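Local atomic coordinates of carbohydrate kinase, FGGY (Novosphingobium aromaticivorans, PDB entry 3H6E), a protein that probably transfers a phosphate group to a sugar or related carbohydrate, as members of the FGGY kinase family do. Residues G14-V20 with R32-S37; I72-G78 with V227-D233; N420-D424 with R438-E442. All coordinates share one frame; numbering follows the deposited sequence.

Three contacts follow one another along the chain, and none nests within or crosses another. Contact 1 closes first, pairing G14-V20 with R32-S37 across the short connection of a beta hairpin at the N terminus. Contact 2 then reaches over 148 residues, from I72-G78 to V227-D233, and sets two parallel strands side by side in the same six-stranded sheet; Gly-14 packs on Asp-233 and His-77 where the two contacts meet. Contact 3 closes last, a local loop from N420-D424 to R438-E442 beside the second, seven-stranded sheet. A long, weak ion pair from Arg-32 to Asp-424 links it to contact 1, whereas contacts 2 and 3 stay about 9 Å apart at their nearest atoms.

Contact 1 (G14-V20 with R32-S37); sequences GKTLSKV and RQVRPS
Ser-18 grips Arg-35 twice at a single atom, and so illustrates how a hydroxyl can add a second bond to a carbonyl already taken by its own backbone N. That N donates to Arg-35 O at 3.2 Å from above the carbonyl plane. The hydroxyl OG adds a shorter bond to Arg-35 O, 2.8 Å, lying in that plane. With chi1 at 50° the hydroxyl sits between the backbone N and the carbonyl carbon of its own residue, from where it leans across to the neighbouring strand.

At the open end of the hairpin, Ser-37 N donates to Thr-16 O at 3.1 Å, again from above the carbonyl plane, while Ser-37 CB rests 3.6 Å from Lys-15 O and its OG packs against the carbonyl group of Thr-16. Toward the connecting turn, Val-20 and Gln-33 form a hydrogen-bonded antiparallel pair: Val-20 N to Gln-33 O and Gln-33 N to Val-20 O are both 2.8 Å and nearly straight.

These strands, 17-23 and 29-36, make the N-terminal beta hairpin of the actin-like ATPase fold, with 29-36 outermost in its sheet. Ser-18, Val-20, Gln-33 and Arg-35 face the side covered by helix 50-63, where Val-20 packs on Trp-56 and Arg-35 forms a salt bridge to Asp-52.

Leu-17, Lys-19, Val-34 and Pro-36 line the other face. There the extended Lys-19 chain meets the guanidinium of Arg-32, its CD at the edge, in plane, and its NZ 3.4 Å from Arg-32 NH2, an approach of like charges. Val-34 CG1 lies over one guanidinium face, offset toward the rim. The long, weak ion pair of Arg-32 NE with Asp-424 OD1 could offset part of this charge.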
loop_
_atom_site.group_PDB
_atom_site.type_symbol
_atom_site.label_atom_id
_atom_site.label_comp_id
_atom_site.label_asym_id
_atom_site.label_seq_id
_atom_site.Cartn_x
_atom_site.Cartn_y
_atom_site.Cartn_z
ATOM N N GLY A 14 -3.415 -8.990 -6.355
ATOM C CA GLY A 14 -3.338 -8.527 -4.985
ATOM C C GLY A 14 -3.557 -9.644 -3.984
ATOM O O GLY A 14 -3.582 -10.823 -4.341
ATOM N N LYS A 15 -3.730 -9.267 -2.722
ATOM C CA LYS A 15 -3.828 -10.251 -1.656
ATOM C C LYS A 15 -5.218 -10.874 -1.547
ATOM O O LYS A 15 -5.344 -12.080 -1.342
ATOM C CB LYS A 15 -3.399 -9.648 -0.316
ATOM C CG LYS A 15 -3.127 -10.688 0.759
ATOM C CD LYS A 15 -2.356 -11.874 0.191
ATOM C CE LYS A 15 -1.799 -12.762 1.296
ATOM N NZ LYS A 15 -2.847 -13.175 2.272
ATOM N N THR A 16 -6.256 -10.057 -1.687
ATOM C CA THR A 16 -7.623 -10.556 -1.576
ATOM C C THR A 16 -8.323 -10.641 -2.935
ATOM O O THR A 16 -9.222 -11.461 -3.128
ATOM C CB THR A 16 -8.470 -9.708 -0.598
ATOM O OG1 THR A 16 -8.766 -8.434 -1.181
ATOM C CG2 THR A 16 -7.720 -9.500 0.711
ATOM N N LEU A 17 -7.910 -9.797 -3.875
ATOM C CA LEU A 17 -8.513 -9.798 -5.205
ATOM C C LEU A 17 -7.467 -9.789 -6.309
ATOM O O LEU A 17 -6.517 -9.009 -6.273
ATOM C CB LEU A 17 -9.459 -8.605 -5.378
ATOM C CG LEU A 17 -10.779 -8.648 -4.606
ATOM C CD1 LEU A 17 -11.599 -7.394 -4.872
ATOM C CD2 LEU A 17 -11.572 -9.895 -4.963
ATOM N N SER A 18 -7.651 -10.668 -7.289
ATOM C CA SER A 18 -6.830 -10.660 -8.493
ATOM C C SER A 18 -7.645 -10.137 -9.674
ATOM O O SER A 18 -8.715 -10.658 -9.984
ATOM C CB SER A 18 -6.268 -12.053 -8.786
ATOM O OG SER A 18 -7.283 -13.039 -8.755
ATOM N N LYS A 19 -7.134 -9.094 -10.319
ATOM C CA LYS A 19 -7.861 -8.422 -11.385
ATOM C C LYS A 19 -7.039 -8.352 -12.665
ATOM O O LYS A 19 -5.885 -7.931 -12.650
ATOM C CB LYS A 19 -8.231 -7.001 -10.953
ATOM C CG LYS A 19 -8.625 -6.872 -9.490
ATOM C CD LYS A 19 -9.152 -5.477 -9.178
ATOM C CE LYS A 19 -9.824 -5.427 -7.811
ATOM N NZ LYS A 19 -10.533 -4.134 -7.573
ATOM N N VAL A 20 -7.641 -8.768 -13.772
ATOM C CA VAL A 20 -7.039 -8.573 -15.082
ATOM C C VAL A 20 -7.860 -7.540 -15.841
ATOM O O VAL A 20 -9.090 -7.606 -15.861
ATOM C CB VAL A 20 -6.963 -9.882 -15.879
ATOM C CG1 VAL A 20 -6.285 -9.643 -17.220
ATOM C CG2 VAL A 20 -6.219 -10.943 -15.079
ATOM N N ARG A 32 -12.750 -5.756 -17.456
ATOM C CA ARG A 32 -12.116 -6.169 -16.215
ATOM C C ARG A 32 -12.632 -7.537 -15.792
ATOM O O ARG A 32 -13.830 -7.809 -15.855
ATOM C CB ARG A 32 -12.375 -5.137 -15.116
ATOM C CG ARG A 32 -11.871 -5.531 -13.735
ATOM C CD ARG A 32 -11.777 -4.309 -12.831
ATOM N NE ARG A 32 -11.969 -4.635 -11.424
ATOM C CZ ARG A 32 -13.141 -4.551 -10.803
ATOM N NH1 ARG A 32 -14.216 -4.152 -11.470
ATOM N NH2 ARG A 32 -13.242 -4.865 -9.518
ATOM N N GLN A 33 -11.713 -8.398 -15.374
ATOM C CA GLN A 33 -12.061 -9.725 -14.889
ATOM C C GLN A 33 -11.462 -9.922 -13.502
ATOM O O GLN A 33 -10.258 -9.759 -13.308
ATOM C CB GLN A 33 -11.549 -10.797 -15.852
ATOM C CG GLN A 33 -12.298 -10.847 -17.176
ATOM C CD GLN A 33 -13.615 -11.594 -17.067
ATOM O OE1 GLN A 33 -13.649 -12.760 -16.666
ATOM N NE2 GLN A 33 -14.710 -10.926 -17.427
ATOM N N VAL A 34 -12.309 -10.261 -12.534
ATOM C CA VAL A 34 -11.854 -10.412 -11.159
ATOM C C VAL A 34 -12.086 -11.826 -10.632
ATOM O O VAL A 34 -12.668 -12.670 -11.316
ATOM C CB VAL A 34 -12.538 -9.404 -10.227
ATOM C CG1 VAL A 34 -12.618 -8.044 -10.903
ATOM C CG2 VAL A 34 -13.923 -9.898 -9.838
ATOM N N ARG A 35 -11.634 -12.068 -9.406
ATOM C CA ARG A 35 -11.635 -13.403 -8.829
ATOM C C ARG A 35 -10.920 -13.386 -7.484
ATOM O O ARG A 35 -9.726 -13.096 -7.419
ATOM C CB ARG A 35 -10.917 -14.365 -9.770
ATOM C CG ARG A 35 -10.611 -15.718 -9.174
ATOM C CD ARG A 35 -9.309 -16.250 -9.736
ATOM N NE ARG A 35 -9.307 -17.705 -9.819
ATOM C CZ ARG A 35 -8.209 -18.450 -9.828
ATOM N NH1 ARG A 35 -7.014 -17.878 -9.744
ATOM N NH2 ARG A 35 -8.306 -19.769 -9.913
ATOM N N PRO A 36 -11.647 -13.702 -6.404
ATOM C CA PRO A 36 -11.028 -13.718 -5.075
ATOM C C PRO A 36 -9.825 -14.652 -5.055
ATOM O O PRO A 36 -9.788 -15.616 -5.820
ATOM C CB PRO A 36 -12.139 -14.269 -4.175
ATOM C CG PRO A 36 -13.406 -13.984 -4.910
ATOM C CD PRO A 36 -13.064 -14.102 -6.366
ATOM N N SER A 37 -8.853 -14.365 -4.195
ATOM C CA SER A 37 -7.655 -15.191 -4.091
ATOM C C SER A 37 -7.778 -16.156 -2.918
ATOM O O SER A 37 -7.662 -15.751 -1.763
ATOM C CB SER A 37 -6.419 -14.309 -3.905
ATOM O OG SER A 37 -6.529 -13.105 -4.650
#

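Contact 2 (I72-G78 with V227-D233); sequences IVPVGHG and VLAGLHD
Val-75 and Leu-231 lie side by side and point the same way, CG2 of the first 4.0 Å from CD1 of the second. The other Val-75 methyl, CG1, is anti to the backbone N (chi1 176°) and is thereby carried to the carboxylate of Asp-233, whose side chain crosses that of Val-75 at about a right angle; CG1 stands 3.4 Å from Asp-233 OD1. The second carboxylate oxygen, OD2, meets His-77 CB at 3.5 Å. Over one face of the His-232 ring lies Asp-233 CB, offset toward the rim, while the backbone carbonyl carbon of His-77 lies at the ring's edge.

Pro-74 turns its ring to the facing strand, CG touching Val-227 CG1 at 4.1 Å and CD lying against the carbonyl of Leu-228. Parallel central strands of this kind, 71-76 beside 226-232, form the heart of the actin-like ATPase fold, with 9-13 on the far flank of 71-76. A proline has no N-H to offer, and the register slips by one residue exactly here: Leu-228 N bonds to Ile-72 O, and pairing resumes with Leu-231 N to Pro-74 O at 3.2 Å. Gly-230, at a positive phi of 92°, lets the chain come close enough to place its CA against Pro-74 O.

Beyond the break, Gly-76 N donates to Leu-231 O at 3.0 Å, and Gly-76 O takes Asp-233 N. Helix 152-159 packs on Pro-74 and Val-227 through Ala-157, whereas Leu-231 rests on Ala-236 and Leu-239 of helix 233-241.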
loop_
_atom_site.group_PDB
_atom_site.type_symbol
_atom_site.label_atom_id
_atom_site.label_comp_id
_atom_site.label_asym_id
_atom_site.label_seq_id
_atom_site.Cartn_x
_atom_site.Cartn_y
_atom_site.Cartn_z
ATOM N N ILE A 72 1.929 -5.587 -21.663
ATOM C CA ILE A 72 1.350 -6.057 -20.411
ATOM C C ILE A 72 2.214 -5.562 -19.254
ATOM O O ILE A 72 3.443 -5.613 -19.322
ATOM C CB ILE A 72 1.294 -7.589 -20.338
ATOM C CG1 ILE A 72 0.539 -8.163 -21.533
ATOM C CG2 ILE A 72 0.643 -8.037 -19.037
ATOM C CD1 ILE A 72 0.549 -9.679 -21.559
ATOM N N VAL A 73 1.574 -5.078 -18.196
ATOM C CA VAL A 73 2.297 -4.662 -17.001
ATOM C C VAL A 73 1.731 -5.320 -15.743
ATOM O O VAL A 73 0.545 -5.191 -15.450
ATOM C CB VAL A 73 2.339 -3.130 -16.854
ATOM C CG1 VAL A 73 1.078 -2.502 -17.420
ATOM C CG2 VAL A 73 2.567 -2.737 -15.395
ATOM N N PRO A 74 2.590 -6.040 -15.006
ATOM C CA PRO A 74 2.242 -6.842 -13.827
ATOM C C PRO A 74 2.197 -6.014 -12.552
ATOM O O PRO A 74 2.983 -5.083 -12.394
ATOM C CB PRO A 74 3.396 -7.854 -13.735
ATOM C CG PRO A 74 4.271 -7.605 -14.952
ATOM C CD PRO A 74 4.005 -6.202 -15.366
ATOM N N VAL A 75 1.281 -6.364 -11.654
ATOM C CA VAL A 75 1.151 -5.698 -10.363
ATOM C C VAL A 75 0.933 -6.745 -9.276
ATOM O O VAL A 75 0.087 -7.628 -9.415
ATOM C CB VAL A 75 -0.034 -4.718 -10.346
ATOM C CG1 VAL A 75 -0.204 -4.119 -8.959
ATOM C CG2 VAL A 75 0.159 -3.628 -11.385
ATOM N N GLY A 76 1.699 -6.646 -8.195
ATOM C CA GLY A 76 1.609 -7.619 -7.123
ATOM C C GLY A 76 1.575 -7.003 -5.741
ATOM O O GLY A 76 2.232 -5.996 -5.476
ATOM N N HIS A 77 0.793 -7.606 -4.857
ATOM C CA HIS A 77 0.809 -7.221 -3.461
ATOM C C HIS A 77 2.202 -7.506 -2.897
ATOM O O HIS A 77 2.961 -8.304 -3.457
ATOM C CB HIS A 77 -0.253 -7.998 -2.684
ATOM C CG HIS A 77 0.100 -9.435 -2.454
ATOM N ND1 HIS A 77 0.894 -9.844 -1.405
ATOM C CD2 HIS A 77 -0.233 -10.558 -3.134
ATOM C CE1 HIS A 77 1.040 -11.157 -1.452
ATOM N NE2 HIS A 77 0.366 -11.614 -2.490
ATOM N N GLY A 78 2.537 -6.852 -1.790
ATOM C CA GLY A 78 3.842 -7.020 -1.176
ATOM C C GLY A 78 3.921 -8.193 -0.219
ATOM O O GLY A 78 2.959 -8.945 -0.055
ATOM N N VAL A 227 6.293 -7.345 -22.019
ATOM C CA VAL A 227 5.984 -7.380 -20.598
ATOM C C VAL A 227 6.895 -6.420 -19.844
ATOM O O VAL A 227 8.098 -6.365 -20.097
ATOM C CB VAL A 227 6.145 -8.788 -20.021
ATOM C CG1 VAL A 227 5.671 -8.815 -18.581
ATOM C CG2 VAL A 227 5.374 -9.797 -20.861
ATOM N N LEU A 228 6.313 -5.654 -18.926
ATOM C CA LEU A 228 7.088 -4.729 -18.107
ATOM C C LEU A 228 7.439 -5.366 -16.769
ATOM O O LEU A 228 6.817 -6.347 -16.364
ATOM C CB LEU A 228 6.317 -3.428 -17.891
ATOM C CG LEU A 228 6.583 -2.313 -18.909
ATOM C CD1 LEU A 228 6.932 -2.880 -20.276
ATOM C CD2 LEU A 228 5.396 -1.355 -18.990
ATOM N N ALA A 229 8.441 -4.813 -16.095
ATOM C CA ALA A 229 8.848 -5.318 -14.790
ATOM C C ALA A 229 7.655 -5.354 -13.844
ATOM O O ALA A 229 7.392 -6.365 -13.196
ATOM C CB ALA A 229 9.960 -4.465 -14.213
ATOM N N GLY A 230 6.924 -4.248 -13.780
ATOM C CA GLY A 230 5.772 -4.154 -12.906
ATOM C C GLY A 230 6.158 -3.592 -11.554
ATOM O O GLY A 230 7.295 -3.155 -11.358
ATOM N N LEU A 231 5.221 -3.612 -10.613
ATOM C CA LEU A 231 5.456 -2.997 -9.315
ATOM C C LEU A 231 4.554 -3.527 -8.210
ATOM O O LEU A 231 3.719 -4.402 -8.428
ATOM C CB LEU A 231 5.309 -1.477 -9.415
ATOM C CG LEU A 231 4.120 -0.941 -10.219
ATOM C CD1 LEU A 231 2.798 -1.233 -9.528
ATOM C CD2 LEU A 231 4.280 0.551 -10.453
ATOM N N HIS A 232 4.743 -2.974 -7.018
ATOM C CA HIS A 232 3.966 -3.359 -5.850
ATOM C C HIS A 232 2.574 -2.725 -5.891
ATOM O O HIS A 232 2.420 -1.582 -6.324
ATOM C CB HIS A 232 4.714 -2.946 -4.579
ATOM C CG HIS A 232 3.961 -3.220 -3.316
ATOM N ND1 HIS A 232 3.742 -2.259 -2.354
ATOM C CD2 HIS A 232 3.365 -4.348 -2.862
ATOM C CE1 HIS A 232 3.050 -2.783 -1.360
ATOM N NE2 HIS A 232 2.807 -4.049 -1.642
ATOM N N ASP A 233 1.568 -3.480 -5.455
ATOM C CA ASP A 233 0.204 -2.970 -5.314
ATOM C C ASP A 233 0.188 -1.496 -4.954
ATOM O O ASP A 233 -0.290 -0.668 -5.721
ATOM C CB ASP A 233 -0.557 -3.738 -4.227
ATOM C CG ASP A 233 -1.562 -4.710 -4.796
ATOM O OD1 ASP A 233 -1.720 -4.732 -6.034
ATOM O OD2 ASP A 233 -2.198 -5.449 -4.015
#

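Contact 3 (N420-D424 with R438-E442); sequences NAHND and RPQGE
The side-chain amide of Asn-423 receives Gln-440 N at its edge, in its plane and on a lone pair of OD1, while Pro-439 CB approaches Asn-423 ND2 obliquely, 3.5 Å away. The bond from Gln-440 N to Asn-423 OD1 is 2.6 Å long. ND2 returns a hydrogen bond to Gln-440 O at 3.2 Å, with that oxygen 18° out of the amide plane. One carboxamide thus satisfies both the N-H and the C=O of a single residue, a way for a side chain to imitate a strand partner where no regular strand exists. Two bonds to the same backbone also fix the rotation of the amide.

CG of Asn-423 lies anti to the carbonyl carbon (chi1 -80°), which carries the amide over to the facing loop. The Gln-440 side chain crosses it at about a right angle, the two amide planes 71° apart, and its end leads away. Gln-440 CB nonetheless packs on Ala-421 CB at 4.2 Å and against the carbonyl of His-422. Further along, Gly-441, whose positive phi favours glycine, passes close to Asn-420.

Pro-439 is buried against Phe-244 and Phe-427. N420-D424 leaves strand 415-419 and R438-E442 leads into strand 443-445, so the contact extends the approach of these antiparallel neighbours past the end of their sheet, with helix 430-433 in the connection between them.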
loop_
_atom_site.group_PDB
_atom_site.type_symbol
_atom_site.label_atom_id
_atom_site.label_comp_id
_atom_site.label_asym_id
_atom_site.label_seq_id
_atom_site.Cartn_x
_atom_site.Cartn_y
_atom_site.Cartn_z
ATOM N N ASN A 420 -12.292 13.294 -7.974
ATOM C CA ASN A 420 -13.572 13.681 -8.551
ATOM C C ASN A 420 -14.404 12.472 -8.951
ATOM O O ASN A 420 -15.594 12.390 -8.647
ATOM C CB ASN A 420 -13.331 14.540 -9.790
ATOM C CG ASN A 420 -14.293 15.692 -9.889
ATOM O OD1 ASN A 420 -14.999 16.005 -8.934
ATOM N ND2 ASN A 420 -14.318 16.346 -11.046
ATOM N N ALA A 421 -13.765 11.543 -9.654
ATOM C CA ALA A 421 -14.427 10.330 -10.106
ATOM C C ALA A 421 -13.680 9.099 -9.620
ATOM O O ALA A 421 -12.506 9.174 -9.255
ATOM C CB ALA A 421 -14.523 10.322 -11.619
ATOM N N HIS A 422 -14.371 7.965 -9.610
ATOM C CA HIS A 422 -13.744 6.697 -9.276
ATOM C C HIS A 422 -12.662 6.373 -10.296
ATOM O O HIS A 422 -12.785 6.717 -11.472
ATOM C CB HIS A 422 -14.778 5.567 -9.238
ATOM C CG HIS A 422 -14.179 4.198 -9.328
ATOM N ND1 HIS A 422 -13.644 3.544 -8.237
ATOM C CD2 HIS A 422 -14.024 3.359 -10.380
ATOM C CE1 HIS A 422 -13.186 2.363 -8.615
ATOM N NE2 HIS A 422 -13.404 2.227 -9.911
ATOM N N ASN A 423 -11.602 5.719 -9.836
ATOM C CA ASN A 423 -10.573 5.193 -10.721
ATOM C C ASN A 423 -10.287 3.751 -10.352
ATOM O O ASN A 423 -10.040 3.448 -9.185
ATOM C CB ASN A 423 -9.293 6.017 -10.609
ATOM C CG ASN A 423 -9.360 7.300 -11.396
ATOM O OD1 ASN A 423 -9.570 7.278 -12.606
ATOM N ND2 ASN A 423 -9.176 8.427 -10.719
ATOM N N ASP A 424 -10.330 2.855 -11.331
ATOM C CA ASP A 424 -10.037 1.459 -11.047
ATOM C C ASP A 424 -8.658 1.348 -10.415
ATOM O O ASP A 424 -7.716 2.029 -10.823
ATOM C CB ASP A 424 -10.110 0.596 -12.304
ATOM C CG ASP A 424 -9.856 -0.874 -12.010
ATOM O OD1 ASP A 424 -10.788 -1.554 -11.520
ATOM O OD2 ASP A 424 -8.726 -1.345 -12.267
ATOM N N ARG A 438 -3.503 10.649 -17.613
ATOM C CA ARG A 438 -4.033 11.080 -16.322
ATOM C C ARG A 438 -5.228 10.244 -15.867
ATOM O O ARG A 438 -5.884 9.596 -16.680
ATOM C CB ARG A 438 -4.415 12.562 -16.371
ATOM C CG ARG A 438 -3.289 13.467 -16.830
ATOM C CD ARG A 438 -3.544 14.910 -16.439
ATOM N NE ARG A 438 -2.492 15.793 -16.933
ATOM C CZ ARG A 438 -1.498 16.271 -16.190
ATOM N NH1 ARG A 438 -1.412 15.961 -14.901
ATOM N NH2 ARG A 438 -0.593 17.069 -16.740
ATOM N N PRO A 439 -5.511 10.262 -14.555
ATOM C CA PRO A 439 -6.635 9.513 -13.978
ATOM C C PRO A 439 -7.980 10.080 -14.418
ATOM O O PRO A 439 -8.026 11.027 -15.205
ATOM C CB PRO A 439 -6.461 9.725 -12.464
ATOM C CG PRO A 439 -5.060 10.213 -12.286
ATOM C CD PRO A 439 -4.742 10.978 -13.525
ATOM N N GLN A 440 -9.064 9.501 -13.914
ATOM C CA GLN A 440 -10.396 10.028 -14.180
ATOM C C GLN A 440 -10.717 11.136 -13.189
ATOM O O GLN A 440 -10.237 11.127 -12.055
ATOM C CB GLN A 440 -11.452 8.923 -14.097
ATOM C CG GLN A 440 -11.527 8.053 -15.336
ATOM C CD GLN A 440 -11.960 8.836 -16.557
ATOM O OE1 GLN A 440 -13.043 9.422 -16.581
ATOM N NE2 GLN A 440 -11.115 8.846 -17.583
ATOM N N GLY A 441 -11.525 12.092 -13.627
ATOM C CA GLY A 441 -11.905 13.209 -12.788
ATOM C C GLY A 441 -10.761 14.177 -12.563
ATOM O O GLY A 441 -9.738 14.135 -13.248
ATOM N N GLU A 442 -10.947 15.065 -11.596
ATOM C CA GLU A 442 -9.928 16.029 -11.222
ATOM C C GLU A 442 -9.886 16.106 -9.710
ATOM O O GLU A 442 -10.768 15.582 -9.034
ATOM C CB GLU A 442 -10.254 17.405 -11.798
ATOM C CG GLU A 442 -10.206 17.476 -13.312
ATOM C CD GLU A 442 -10.726 18.798 -13.846
ATOM O OE1 GLU A 442 -11.527 19.450 -13.143
ATOM O OE2 GLU A 442 -10.335 19.180 -14.970
#